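Pseudopodium-enriched atypical kinase 1 (Homo sapiens, PDB 6BHC) is a dimeric pseudokinase with a protein kinase fold, probably working as a signalling scaffold rather than by phosphate transfer. Local coordinates at residues Gly122-Glu127 against His145-Thr150. The protein carries 1 engineered substitution. Numbering follows the deposited sequence.
Sequences GHFLAE and HVVVIT
Phe124 and Val147 form a hydrogen-bonded antiparallel pair: Phe124 N reaches Val147 O at 2.9 Å, and Val147 N returns to Phe124 O at 2.7 Å. From CB of Phe124, a chi1 of 58° tucks CG between N and C of its own backbone, which lays the ring against the neighbouring strand. CD1 lies near Val147 O; CE1 meets Ile149 CG1 at 4.1 Å and also Val147 CG1; CE2 rests near Val147 CB; CZ touches Val147 CG1 at 3.7 Å. Val147 CB makes a CH-pi contact over one ring face, offset toward the rim. Strands 123-128 and 143-150 are the fourth and fifth of the kinase N-lobe sheet; strand 85-91 flanks 143-150 on its other edge, and Phe49 and Phe57 also pack against Phe124. With the Phe124 ring cut back to the methyl of an alanine, Val147 and Ile149 would probably lose their aromatic cover. Two residues on, on the same face as Phe124, Ala126 CB meets Val147 CG2, and two backbone bonds tie Ala126 to His145. On the opposite sheet face Leu125 CD2 lies 3.7 Å from Val146 CG2, the two branches meeting at a slant. Ile149 N donates an almost straight bond to Gly122 O (3.1 Å, 176° at the hydrogen).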
ATOM      1  N   GLY A 122      23.043 -21.818  17.990  1.00 39.38           N
ATOM      2  CA  GLY A 122      23.952 -22.836  18.475  1.00 39.47           C
ATOM      3  C   GLY A 122      25.086 -22.294  19.321  1.00 37.30           C
ATOM      4  O   GLY A 122      25.320 -21.083  19.362  1.00 35.75           O
ATOM      5  N   HIS A 123      25.797 -23.190  20.000  1.00 38.74           N
ATOM      6  CA  HIS A 123      26.919 -22.814  20.848  1.00 43.11           C
ATOM      7  C   HIS A 123      27.780 -24.046  21.088  1.00 49.46           C
ATOM      8  O   HIS A 123      27.312 -25.182  20.978  1.00 42.19           O
ATOM      9  CB  HIS A 123      26.445 -22.217  22.176  1.00 37.78           C
ATOM     10  CG  HIS A 123      25.484 -23.090  22.919  1.00 50.88           C
ATOM     11  ND1 HIS A 123      25.886 -24.187  23.649  1.00 48.63           N
ATOM     12  CD2 HIS A 123      24.136 -23.032  23.039  1.00 51.80           C
ATOM     13  CE1 HIS A 123      24.829 -24.765  24.191  1.00 51.80           C
ATOM     14  NE2 HIS A 123      23.754 -24.083  23.835  1.00 55.10           N
ATOM     15  N   PHE A 124      29.045 -23.804  21.421  1.00 49.17           N
ATOM     16  CA  PHE A 124      29.999 -24.882  21.652  1.00 48.61           C
ATOM     17  C   PHE A 124      31.224 -24.311  22.352  1.00 49.79           C
ATOM     18  O   PHE A 124      31.416 -23.094  22.419  1.00 45.78           O
ATOM     19  CB  PHE A 124      30.395 -25.575  20.342  1.00 43.73           C
ATOM     20  CG  PHE A 124      30.991 -24.648  19.318  1.00 42.63           C
ATOM     21  CD1 PHE A 124      30.179 -23.965  18.428  1.00 51.01           C
ATOM     22  CD2 PHE A 124      32.362 -24.465  19.242  1.00 53.33           C
ATOM     23  CE1 PHE A 124      30.723 -23.112  17.484  1.00 52.64           C
ATOM     24  CE2 PHE A 124      32.914 -23.615  18.300  1.00 53.31           C
ATOM     25  CZ  PHE A 124      32.093 -22.938  17.421  1.00 53.25           C
ATOM     26  N   LEU A 125      32.050 -25.212  22.878  1.00 49.66           N
ATOM     27  CA  LEU A 125      33.338 -24.854  23.450  1.00 50.09           C
ATOM     28  C   LEU A 125      34.417 -24.921  22.378  1.00 51.81           C
ATOM     29  O   LEU A 125      34.351 -25.738  21.455  1.00 59.46           O
ATOM     30  CB  LEU A 125      33.701 -25.789  24.606  1.00 55.31           C
ATOM     31  CG  LEU A 125      32.757 -25.827  25.807  1.00 55.51           C
ATOM     32  CD1 LEU A 125      33.197 -26.898  26.794  1.00 54.86           C
ATOM     33  CD2 LEU A 125      32.695 -24.466  26.481  1.00 46.56           C
ATOM     34  N   ALA A 126      35.419 -24.056  22.508  1.00 53.12           N
ATOM     35  CA  ALA A 126      36.486 -24.008  21.519  1.00 56.32           C
ATOM     36  C   ALA A 126      37.702 -23.316  22.112  1.00 57.13           C
ATOM     37  O   ALA A 126      37.576 -22.409  22.939  1.00 56.99           O
ATOM     38  CB  ALA A 126      36.039 -23.284  20.244  1.00 52.75           C
ATOM     39  N   GLU A 127      38.881 -23.752  21.673  1.00 55.56           N
ATOM     40  CA  GLU A 127      40.134 -23.097  22.028  1.00 58.42           C
ATOM     41  C   GLU A 127      40.325 -21.890  21.118  1.00 56.75           C
ATOM     42  O   GLU A 127      40.500 -22.039  19.905  1.00 60.26           O
ATOM     43  CB  GLU A 127      41.303 -24.070  21.908  1.00 60.97           C
ATOM     44  CG  GLU A 127      41.255 -25.230  22.888  1.00 72.41           C
ATOM     45  CD  GLU A 127      42.420 -26.186  22.719  1.00 91.55           C
ATOM     46  OE1 GLU A 127      43.122 -26.096  21.689  1.00 96.82           O
ATOM     47  OE2 GLU A 127      42.639 -27.025  23.617  1.00 96.74           O
ATOM     48  N   HIS A 145      36.892 -21.368  25.546  1.00 51.46           N
ATOM     49  CA  HIS A 145      35.843 -20.390  25.782  1.00 45.52           C
ATOM     50  C   HIS A 145      34.535 -20.883  25.181  1.00 46.85           C
ATOM     51  O   HIS A 145      34.516 -21.733  24.286  1.00 44.64           O
ATOM     52  CB  HIS A 145      36.203 -19.020  25.188  1.00 45.34           C
ATOM     53  CG  HIS A 145      37.354 -18.348  25.870  1.00 50.23           C
ATOM     54  ND1 HIS A 145      37.186 -17.320  26.771  1.00 51.44           N
ATOM     55  CD2 HIS A 145      38.688 -18.560  25.783  1.00 55.99           C
ATOM     56  CE1 HIS A 145      38.369 -16.926  27.212  1.00 53.95           C
ATOM     57  NE2 HIS A 145      39.296 -17.663  26.628  1.00 55.14           N
ATOM     58  N   VAL A 146      33.436 -20.333  25.688  1.00 45.46           N
ATOM     59  CA  VAL A 146      32.113 -20.616  25.143  1.00 43.73           C
ATOM     60  C   VAL A 146      31.907 -19.748  23.909  1.00 41.50           C
ATOM     61  O   VAL A 146      31.987 -18.517  23.983  1.00 38.05           O
ATOM     62  CB  VAL A 146      31.015 -20.363  26.185  1.00 40.24           C
ATOM     63  CG1 VAL A 146      29.641 -20.612  25.577  1.00 29.68           C
ATOM     64  CG2 VAL A 146      31.230 -21.241  27.408  1.00 48.56           C
ATOM     65  N   VAL A 147      31.648 -20.385  22.772  1.00 41.02           N
ATOM     66  CA  VAL A 147      31.437 -19.697  21.504  1.00 39.95           C
ATOM     67  C   VAL A 147      29.973 -19.838  21.121  1.00 31.55           C
ATOM     68  O   VAL A 147      29.445 -20.954  21.061  1.00 34.42           O
ATOM     69  CB  VAL A 147      32.352 -20.254  20.401  1.00 45.49           C
ATOM     70  CG1 VAL A 147      32.034 -19.595  19.069  1.00 36.12           C
ATOM     71  CG2 VAL A 147      33.814 -20.048  20.771  1.00 33.28           C
ATOM     72  N   VAL A 148      29.318 -18.709  20.865  1.00 27.65           N
ATOM     73  CA  VAL A 148      27.914 -18.671  20.482  1.00 28.41           C
ATOM     74  C   VAL A 148      27.817 -18.116  19.067  1.00 32.95           C
ATOM     75  O   VAL A 148      28.553 -17.193  18.702  1.00 35.35           O
ATOM     76  CB  VAL A 148      27.083 -17.825  21.470  1.00 26.94           C
ATOM     77  CG1 VAL A 148      25.604 -17.881  21.121  1.00 24.16           C
ATOM     78  CG2 VAL A 148      27.320 -18.297  22.898  1.00 29.72           C
ATOM     79  N   ILE A 149      26.917 -18.687  18.271  1.00 26.71           N
ATOM     80  CA  ILE A 149      26.698 -18.272  16.890  1.00 30.37           C
ATOM     81  C   ILE A 149      25.337 -17.597  16.803  1.00 31.44           C
ATOM     82  O   ILE A 149      24.351 -18.102  17.355  1.00 43.80           O
ATOM     83  CB  ILE A 149      26.784 -19.465  15.922  1.00 31.12           C
ATOM     84  CG1 ILE A 149      28.070 -20.258  16.167  1.00 31.85           C
ATOM     85  CG2 ILE A 149      26.725 -18.991  14.478  1.00 29.22           C
ATOM     86  CD1 ILE A 149      29.330 -19.435  16.016  1.00 40.49           C
ATOM     87  N   THR A 150      25.283 -16.458  16.115  1.00 29.35           N
ATOM     88  CA  THR A 150      24.040 -15.727  15.919  1.00 38.72           C
ATOM     89  C   THR A 150      23.955 -15.249  14.478  1.00 38.38           C
ATOM     90  O   THR A 150      24.975 -14.998  13.830  1.00 37.03           O
ATOM     91  CB  THR A 150      23.920 -14.530  16.880  1.00 38.95           C
ATOM     92  OG1 THR A 150      22.726 -13.795  16.586  1.00 37.35           O
ATOM     93  CG2 THR A 150      25.125 -13.609  16.748  1.00 35.24           C
TER